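Local atomic coordinates of ABC transporter substrate-binding protein (PDB entry 6TFX), a protein that binds mannopinic acid, a mannityl-opine, as the solute-binding component of an ABC transporter in the import pathways of Agrobacterium. Residues D28-L31 and V32-Y36; D158-R162 and R163-F167; T17-P20 and H21-T24. One frame throughout, in Å; residues are numbered along the deposited sequence.

Contact 1. Residues D28-L31 and V32-Y36; sequences DRTL and VSYIY. With N72 ((2~{R})-2-[[(3~{R},4~{R},5~{S})-3,4,5,6-tetrakis(oxidanyl)-2-oxidanylidene-hexyl]amino]pentanedioic acid), chain C.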
loop_
_atom_site.group_PDB
_atom_site.type_symbol
_atom_site.label_atom_id
_atom_site.label_comp_id
_atom_site.label_asym_id
_atom_site.label_seq_id
_atom_site.Cartn_x
_atom_site.Cartn_y
_atom_site.Cartn_z
ATOM N N ASP A 28 7.392 -6.151 -1.032
ATOM C CA ASP A 28 6.706 -7.459 -0.995
ATOM C C ASP A 28 5.443 -7.403 -1.866
ATOM O O ASP A 28 5.176 -8.344 -2.615
ATOM C CB ASP A 28 6.353 -7.853 0.444
ATOM C CG ASP A 28 7.501 -8.359 1.313
ATOM O OD1 ASP A 28 8.631 -8.581 0.773
ATOM O OD2 ASP A 28 7.278 -8.554 2.528
ATOM N N ARG A 29 4.682 -6.268 -1.823
ATOM C CA ARG A 29 3.469 -6.162 -2.650
ATOM C C ARG A 29 3.825 -6.187 -4.154
ATOM O O ARG A 29 3.034 -6.682 -4.973
ATOM C CB ARG A 29 2.704 -4.867 -2.353
ATOM C CG ARG A 29 2.088 -4.833 -0.965
ATOM C CD ARG A 29 1.346 -3.526 -0.838
ATOM N NE ARG A 29 0.766 -3.270 0.483
ATOM C CZ ARG A 29 -0.467 -3.599 0.858
ATOM N NH1 ARG A 29 -1.249 -4.320 0.055
ATOM N NH2 ARG A 29 -0.922 -3.234 2.045
ATOM N N THR A 30 4.983 -5.590 -4.516
ATOM C CA THR A 30 5.413 -5.547 -5.925
ATOM C C THR A 30 5.695 -6.983 -6.410
ATOM O O THR A 30 5.176 -7.398 -7.436
ATOM C CB THR A 30 6.648 -4.669 -6.101
ATOM O OG1 THR A 30 6.345 -3.344 -5.663
ATOM C CG2 THR A 30 7.115 -4.615 -7.574
ATOM N N LEU A 31 6.486 -7.747 -5.642
ATOM C CA LEU A 31 6.786 -9.129 -6.004
ATOM C C LEU A 31 5.497 -9.941 -6.112
ATOM O O LEU A 31 5.310 -10.653 -7.091
ATOM C CB LEU A 31 7.727 -9.733 -4.956
ATOM C CG LEU A 31 9.161 -9.203 -5.061
ATOM C CD1 LEU A 31 9.994 -9.593 -3.812
ATOM C CD2 LEU A 31 9.861 -9.746 -6.303
ATOM N N VAL A 32 4.578 -9.798 -5.129
ATOM C CA VAL A 32 3.293 -10.501 -5.152
ATOM C C VAL A 32 2.517 -10.201 -6.451
ATOM O O VAL A 32 1.923 -11.112 -7.036
ATOM C CB VAL A 32 2.524 -10.123 -3.860
ATOM C CG1 VAL A 32 1.023 -10.309 -3.986
ATOM C CG2 VAL A 32 3.087 -10.921 -2.682
ATOM N N SER A 33 2.562 -8.929 -6.918
ATOM C CA SER A 33 1.847 -8.548 -8.142
ATOM C C SER A 33 2.415 -9.203 -9.404
ATOM O O SER A 33 1.763 -9.173 -10.455
ATOM C CB SER A 33 1.815 -7.032 -8.315
ATOM O OG SER A 33 3.051 -6.542 -8.810
ATOM N N TYR A 34 3.635 -9.763 -9.318
ATOM C CA TYR A 34 4.234 -10.432 -10.499
ATOM C C TYR A 34 3.962 -11.946 -10.457
ATOM O O TYR A 34 3.997 -12.607 -11.495
ATOM C CB TYR A 34 5.759 -10.244 -10.502
ATOM C CG TYR A 34 6.254 -8.804 -10.602
ATOM C CD1 TYR A 34 5.366 -7.746 -10.787
ATOM C CD2 TYR A 34 7.591 -8.493 -10.382
ATOM C CE1 TYR A 34 5.806 -6.423 -10.820
ATOM C CE2 TYR A 34 8.048 -7.178 -10.433
ATOM C CZ TYR A 34 7.156 -6.144 -10.663
ATOM O OH TYR A 34 7.639 -4.847 -10.659
ATOM N N ILE A 35 3.766 -12.494 -9.249
ATOM C CA ILE A 35 3.615 -13.938 -9.025
ATOM C C ILE A 35 2.196 -14.422 -9.077
ATOM O O ILE A 35 1.970 -15.565 -9.481
ATOM C CB ILE A 35 4.239 -14.287 -7.632
ATOM C CG1 ILE A 35 5.737 -13.880 -7.560
ATOM C CG2 ILE A 35 4.030 -15.769 -7.220
ATOM C CD1 ILE A 35 6.259 -13.710 -6.080
ATOM N N TYR A 36 1.250 -13.618 -8.524
ATOM C CA TYR A 36 -0.125 -14.060 -8.382
ATOM C C TYR A 36 -1.101 -13.306 -9.272
ATOM O O TYR A 36 -0.816 -12.191 -9.761
ATOM C CB TYR A 36 -0.567 -13.799 -6.945
ATOM C CG TYR A 36 0.231 -14.531 -5.898
ATOM C CD1 TYR A 36 -0.098 -15.831 -5.531
ATOM C CD2 TYR A 36 1.294 -13.913 -5.240
ATOM C CE1 TYR A 36 0.625 -16.511 -4.552
ATOM C CE2 TYR A 36 2.025 -14.583 -4.260
ATOM C CZ TYR A 36 1.668 -15.875 -3.900
ATOM O OH TYR A 36 2.341 -16.524 -2.892
HETATM O OAB N72 C . 8.750 9.863 1.288
HETATM C CAF N72 C . 7.643 9.059 1.741
HETATM C CAG N72 C . 7.815 7.505 1.665
HETATM O OAC N72 C . 8.874 7.106 0.855
HETATM C CAH N72 C . 6.462 6.804 1.531
HETATM O OAM N72 C . 5.319 7.488 1.183
HETATM C CAI N72 C . 5.995 5.584 0.762
HETATM O OAD N72 C . 6.732 5.435 -0.432
HETATM C CAJ N72 C . 5.829 4.377 1.652
HETATM O OAE N72 C . 5.615 4.568 2.876
HETATM C CAK N72 C . 5.982 2.945 1.066
HETATM N N N72 C . 4.717 2.251 1.048
HETATM C CA N72 C . 4.479 1.098 1.831
HETATM C C N72 C . 5.455 0.756 2.923
HETATM O O N72 C . 5.508 1.051 4.183
HETATM C CB N72 C . 2.997 1.029 2.211
HETATM C CG N72 C . 2.572 0.232 3.445
HETATM C CD N72 C . 1.150 -0.327 3.346
HETATM O OE1 N72 C . 0.629 -0.638 2.226
HETATM O OE2 N72 C . 0.502 -0.493 4.403
HETATM O OXT N72 C . 6.255 0.006 2.335
#
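Thr30 and Tyr34 lie side by side near the C-terminal end of helix 26-35, a helix of the family 5 solute-binding fold whose N-terminal part sends Arg29 to the opine. The tyrosine can be followed atom by atom. Its CG stands anti to its own carbonyl carbon (chi1 -62°), which lays the ring back along the preceding turn: CB meets Leu31 O, and Tyr34 CD1 comes within 3.4 Å of Thr30 O, which sits over one ring face near the rim. Farther out, CZ and OH pass the methyl CG2 of Thr30, and OH bonds the carbonyl of Pro484. Thr30 O is thus flanked by the ring and also gripped by Ser33, whose OG donates to it at 2.7 Å, in the carbonyl plane on a lone pair. Leu31 O takes two amides, Tyr34 N from above the carbonyl plane and Ile35 N within it, while CG1 and CD1 of Ile35 also lie against this oxygen. Toward the ligand, Arg29 extends from CG to NE; NE also bonds Thr24 O, and NH1 bonds Ser143. The opine carboxylate is held by two weak bonds converging on one oxygen, N72 OE1, at 3.2 Å from Arg29 NE and 3.0 Å from Arg29 NH2.

Contact 2. Residues D158-R162 and R163-F167; sequences DDFKR and RPVGF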
loop_
_atom_site.group_PDB
_atom_site.type_symbol
_atom_site.label_atom_id
_atom_site.label_comp_id
_atom_site.label_asym_id
_atom_site.label_seq_id
_atom_site.Cartn_x
_atom_site.Cartn_y
_atom_site.Cartn_z
ATOM N N ASP A 158 4.292 -22.364 7.179
ATOM C CA ASP A 158 5.172 -21.241 7.528
ATOM C C ASP A 158 6.270 -20.957 6.499
ATOM O O ASP A 158 6.826 -19.856 6.509
ATOM C CB ASP A 158 5.775 -21.445 8.936
ATOM C CG ASP A 158 4.791 -21.226 10.085
ATOM O OD1 ASP A 158 3.695 -20.657 9.841
ATOM O OD2 ASP A 158 5.123 -21.599 11.233
ATOM N N ASP A 159 6.582 -21.926 5.614
ATOM C CA ASP A 159 7.605 -21.738 4.585
ATOM C C ASP A 159 7.027 -21.177 3.282
ATOM O O ASP A 159 7.793 -20.754 2.412
ATOM C CB ASP A 159 8.353 -23.052 4.309
ATOM C CG ASP A 159 9.863 -22.873 4.185
ATOM O OD1 ASP A 159 10.434 -22.056 4.954
ATOM O OD2 ASP A 159 10.478 -23.569 3.343
ATOM N N PHE A 160 5.689 -21.145 3.143
ATOM C CA PHE A 160 5.071 -20.628 1.915
ATOM C C PHE A 160 5.503 -19.185 1.638
ATOM O O PHE A 160 5.717 -18.827 0.481
ATOM C CB PHE A 160 3.540 -20.729 1.985
ATOM C CG PHE A 160 2.816 -20.349 0.712
ATOM C CD1 PHE A 160 2.402 -19.038 0.492
ATOM C CD2 PHE A 160 2.550 -21.300 -0.266
ATOM C CE1 PHE A 160 1.726 -18.690 -0.677
ATOM C CE2 PHE A 160 1.882 -20.949 -1.448
ATOM C CZ PHE A 160 1.491 -19.643 -1.650
ATOM N N LYS A 161 5.630 -18.361 2.697
ATOM C CA LYS A 161 6.017 -16.935 2.563
ATOM C C LYS A 161 7.378 -16.721 1.849
ATOM O O LYS A 161 7.618 -15.633 1.315
ATOM C CB LYS A 161 5.981 -16.230 3.924
ATOM C CG LYS A 161 6.978 -16.794 4.933
ATOM C CD LYS A 161 7.092 -15.944 6.218
ATOM C CE LYS A 161 5.936 -16.090 7.185
ATOM N NZ LYS A 161 5.860 -17.448 7.777
ATOM N N ARG A 162 8.256 -17.760 1.833
ATOM C CA ARG A 162 9.547 -17.673 1.132
ATOM C C ARG A 162 9.619 -18.636 -0.078
ATOM O O ARG A 162 10.599 -18.618 -0.818
ATOM C CB ARG A 162 10.731 -17.859 2.105
ATOM C CG ARG A 162 10.880 -16.693 3.092
ATOM C CD ARG A 162 12.240 -16.653 3.786
ATOM N NE ARG A 162 13.273 -15.994 2.973
ATOM C CZ ARG A 162 13.547 -14.692 3.009
ATOM N NH1 ARG A 162 12.862 -13.884 3.812
ATOM N NH2 ARG A 162 14.504 -14.187 2.243
ATOM N N ARG A 163 8.558 -19.458 -0.295
ATOM C CA ARG A 163 8.486 -20.400 -1.427
ATOM C C ARG A 163 7.076 -20.269 -2.017
ATOM O O ARG A 163 6.266 -21.204 -1.904
ATOM C CB ARG A 163 8.764 -21.828 -0.949
ATOM C CG ARG A 163 10.209 -22.042 -0.495
ATOM C CD ARG A 163 10.451 -23.467 -0.020
ATOM N NE ARG A 163 10.191 -24.458 -1.066
ATOM C CZ ARG A 163 9.504 -25.582 -0.882
ATOM N NH1 ARG A 163 9.014 -25.884 0.317
ATOM N NH2 ARG A 163 9.313 -26.421 -1.888
ATOM N N PRO A 164 6.730 -19.079 -2.567
ATOM C CA PRO A 164 5.350 -18.859 -3.022
ATOM C C PRO A 164 5.015 -19.606 -4.297
ATOM O O PRO A 164 5.909 -19.918 -5.100
ATOM C CB PRO A 164 5.306 -17.348 -3.267
ATOM C CG PRO A 164 6.705 -17.003 -3.674
ATOM C CD PRO A 164 7.555 -17.862 -2.773
ATOM N N VAL A 165 3.710 -19.845 -4.500
ATOM C CA VAL A 165 3.213 -20.510 -5.703
ATOM C C VAL A 165 1.989 -19.741 -6.129
ATOM O O VAL A 165 1.036 -19.649 -5.362
ATOM C CB VAL A 165 2.827 -21.989 -5.465
ATOM C CG1 VAL A 165 2.272 -22.618 -6.749
ATOM C CG2 VAL A 165 4.010 -22.795 -4.928
ATOM N N GLY A 166 2.019 -19.168 -7.324
ATOM C CA GLY A 166 0.857 -18.454 -7.858
ATOM C C GLY A 166 0.529 -18.910 -9.268
ATOM O O GLY A 166 1.092 -19.909 -9.733
ATOM N N PHE A 167 -0.444 -18.245 -9.921
ATOM C CA PHE A 167 -0.736 -18.553 -11.332
ATOM C C PHE A 167 -0.389 -17.360 -12.233
ATOM O O PHE A 167 -0.693 -17.368 -13.433
ATOM C CB PHE A 167 -2.172 -19.069 -11.575
ATOM C CG PHE A 167 -3.287 -18.130 -11.213
ATOM C CD1 PHE A 167 -3.576 -17.026 -12.007
ATOM C CD2 PHE A 167 -4.106 -18.395 -10.126
ATOM C CE1 PHE A 167 -4.634 -16.170 -11.677
ATOM C CE2 PHE A 167 -5.170 -17.554 -9.809
ATOM C CZ PHE A 167 -5.407 -16.430 -10.570
#
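The Phe160 ring receives Pro164 over one face: the proline CA stands 4.2 Å from the ring centroid and only 12° off the ring normal, a CH-pi contact. At the far end of the ring, Phe160 CZ lies 3.6 Å from Val165 N, and CE2 faces Val165 CB. With CG anti to the backbone N (chi1 -174°), the ring is carried forward along the chain that follows it; Phe153 meets the ring edge-to-face and Tyr36 packs against it. A second flat group, the Arg163 guanidinium, is met more loosely. Asp159 OD2 lies at its edge, near its plane, but the carboxylate and guanidinium planes are 52° apart and Asp159 OD2 remains 4.1 Å from Arg163 NH1, too far for a salt bridge; its nearer neighbour is the methylene CD of Arg163, at 3.4 Å. Between these side chains the backbone turns tightly. Arg163 N donates to Phe160 O at 3.0 Å, and more weakly to Asp159 O, which also accepts from Arg162 N. The chain turns here and then runs on without regular structure, as the connection from helix 150-156 to strand 170-176 of the solute-binding fold.

Contact 3. Residues T17-P20 and H21-T24; sequences TLDP and HFAT. With N72 ((2~{R})-2-[[(3~{R},4~{R},5~{S})-3,4,5,6-tetrakis(oxidanyl)-2-oxidanylidene-hexyl]amino]pentanedioic acid), chain C.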
loop_
_atom_site.group_PDB
_atom_site.type_symbol
_atom_site.label_atom_id
_atom_site.label_comp_id
_atom_site.label_asym_id
_atom_site.label_seq_id
_atom_site.Cartn_x
_atom_site.Cartn_y
_atom_site.Cartn_z
ATOM N N THR A 17 7.579 -11.300 3.329
ATOM C CA THR A 17 6.576 -12.330 3.087
ATOM C C THR A 17 6.024 -12.240 1.693
ATOM O O THR A 17 5.676 -11.138 1.237
ATOM C CB THR A 17 5.449 -12.335 4.129
ATOM O OG1 THR A 17 4.434 -13.260 3.708
ATOM C CG2 THR A 17 4.825 -10.960 4.339
ATOM N N LEU A 18 5.928 -13.400 1.035
ATOM C CA LEU A 18 5.319 -13.473 -0.285
ATOM C C LEU A 18 3.970 -14.192 -0.207
ATOM O O LEU A 18 3.404 -14.567 -1.237
ATOM C CB LEU A 18 6.281 -14.033 -1.364
ATOM C CG LEU A 18 7.574 -13.204 -1.563
ATOM C CD1 LEU A 18 8.501 -13.855 -2.579
ATOM C CD2 LEU A 18 7.259 -11.768 -1.949
ATOM N N ASP A 19 3.388 -14.278 1.036
ATOM C CA ASP A 19 2.011 -14.739 1.189
ATOM C C ASP A 19 1.218 -13.454 0.913
ATOM O O ASP A 19 1.409 -12.448 1.609
ATOM C CB ASP A 19 1.729 -15.262 2.610
ATOM C CG ASP A 19 0.264 -15.579 2.910
ATOM O OD1 ASP A 19 -0.620 -15.087 2.173
ATOM O OD2 ASP A 19 0.001 -16.282 3.903
ATOM N N PRO A 20 0.364 -13.418 -0.128
ATOM C CA PRO A 20 -0.329 -12.169 -0.456
ATOM C C PRO A 20 -1.259 -11.656 0.626
ATOM O O PRO A 20 -1.598 -10.462 0.623
ATOM C CB PRO A 20 -1.113 -12.523 -1.732
ATOM C CG PRO A 20 -1.262 -13.993 -1.705
ATOM C CD PRO A 20 0.005 -14.499 -1.074
ATOM N N HIS A 21 -1.682 -12.552 1.548
ATOM C CA HIS A 21 -2.573 -12.109 2.629
ATOM C C HIS A 21 -1.826 -11.346 3.735
ATOM O O HIS A 21 -2.474 -10.833 4.655
ATOM C CB HIS A 21 -3.374 -13.277 3.223
ATOM C CG HIS A 21 -4.201 -13.998 2.200
ATOM N ND1 HIS A 21 -4.189 -15.376 2.105
ATOM C CD2 HIS A 21 -5.006 -13.502 1.235
ATOM C CE1 HIS A 21 -4.991 -15.676 1.093
ATOM N NE2 HIS A 21 -5.515 -14.587 0.547
ATOM N N PHE A 22 -0.473 -11.281 3.649
ATOM C CA PHE A 22 0.365 -10.567 4.620
ATOM C C PHE A 22 1.265 -9.514 3.990
ATOM O O PHE A 22 1.702 -8.614 4.690
ATOM C CB PHE A 22 1.206 -11.518 5.473
ATOM C CG PHE A 22 0.355 -12.321 6.414
ATOM C CD1 PHE A 22 -0.055 -11.785 7.637
ATOM C CD2 PHE A 22 0.022 -13.643 6.120
ATOM C CE1 PHE A 22 -0.840 -12.546 8.525
ATOM C CE2 PHE A 22 -0.732 -14.412 7.021
ATOM C CZ PHE A 22 -1.155 -13.855 8.213
ATOM N N ALA A 23 1.602 -9.661 2.697
ATOM C CA ALA A 23 2.545 -8.745 2.060
ATOM C C ALA A 23 2.032 -7.309 2.160
ATOM O O ALA A 23 0.927 -7.015 1.694
ATOM C CB ALA A 23 2.770 -9.155 0.610
ATOM N N THR A 24 2.831 -6.446 2.828
ATOM C CA THR A 24 2.456 -5.063 3.145
ATOM C C THR A 24 3.442 -4.022 2.641
ATOM O O THR A 24 3.015 -2.968 2.172
ATOM C CB THR A 24 2.280 -4.957 4.665
ATOM O OG1 THR A 24 1.271 -5.887 5.084
ATOM C CG2 THR A 24 1.920 -3.547 5.129
HETATM O OAB N72 C . 8.750 9.863 1.288
HETATM C CAF N72 C . 7.643 9.059 1.741
HETATM C CAG N72 C . 7.815 7.505 1.665
HETATM O OAC N72 C . 8.874 7.106 0.855
HETATM C CAH N72 C . 6.462 6.804 1.531
HETATM O OAM N72 C . 5.319 7.488 1.183
HETATM C CAI N72 C . 5.995 5.584 0.762
HETATM O OAD N72 C . 6.732 5.435 -0.432
HETATM C CAJ N72 C . 5.829 4.377 1.652
HETATM O OAE N72 C . 5.615 4.568 2.876
HETATM C CAK N72 C . 5.982 2.945 1.066
HETATM N N N72 C . 4.717 2.251 1.048
HETATM C CA N72 C . 4.479 1.098 1.831
HETATM C C N72 C . 5.455 0.756 2.923
HETATM O O N72 C . 5.508 1.051 4.183
HETATM C CB N72 C . 2.997 1.029 2.211
HETATM C CG N72 C . 2.572 0.232 3.445
HETATM C CD N72 C . 1.150 -0.327 3.346
HETATM O OE1 N72 C . 0.629 -0.638 2.226
HETATM O OE2 N72 C . 0.502 -0.493 4.403
HETATM O OXT N72 C . 6.255 0.006 2.335
HETATM O O HOH W 1 -0.437 -8.212 -0.397
#
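The opine pocket is reached here by a loop in which Asp19 bonds the amides of His21, Phe22 and Ala23. Asp19 is anchored from behind by an ST turn, its N donating to Thr17 OG1 at 3.0 Å. The chi1 of 172° sets the Asp19 carboxylate opposite its own N and sends it forward along the chain: Asp19 OD1 accepts from His21 N at 2.8 Å, met from above the carboxylate plane, and Asp19 OD2 lies 3.4 Å from Phe22 CD2, at the edge of a ring set almost perpendicular to the carboxylate (88°). Lys97 binds both OD2 and His21 ND1, so one ammonium group joins the two side chains. In the solute-binding fold this loop links strand 5-10 to helix 26-35, and its backbone folds over Asp19 O, which accepts from Ala23 N and Phe22 N. On the Thr17 side, CG2 touches Phe22 CB at 3.8 Å, while Ala23 CB rests 3.6 Å from Thr17 O. A water donates to both Pro20 O and Ala23 O, bridging the turn. Beyond it Thr24 OG1 donates to Phe22 O, and the methyl CG2 of Thr24 touches the opine carboxylate, 3.4 Å from N72 OE2.

Contacts 3 and 1 follow one another along the chain, their centres about 9 Å apart, and both reach the same opine carboxylate. They are coupled directly: Arg29 NE lies 2.8 Å from Thr24 O, a probable hydrogen bond that ties the ligand-binding arginine to the pocket loop. At the other end of helix 26-35, Tyr36 OH approaches Leu18 O at 2.8 Å, another probable hydrogen bond; the CZ of Tyr36 packs on Pro20 CD, while OH lies against Pro164 CB of contact 2. Contact 2, much later in the sequence, is joined to contact 3 by Lys161 O and Leu18 N, 2.8 Å apart. Contact 2 touches both other contacts but has no residue among those that meet the opine in them.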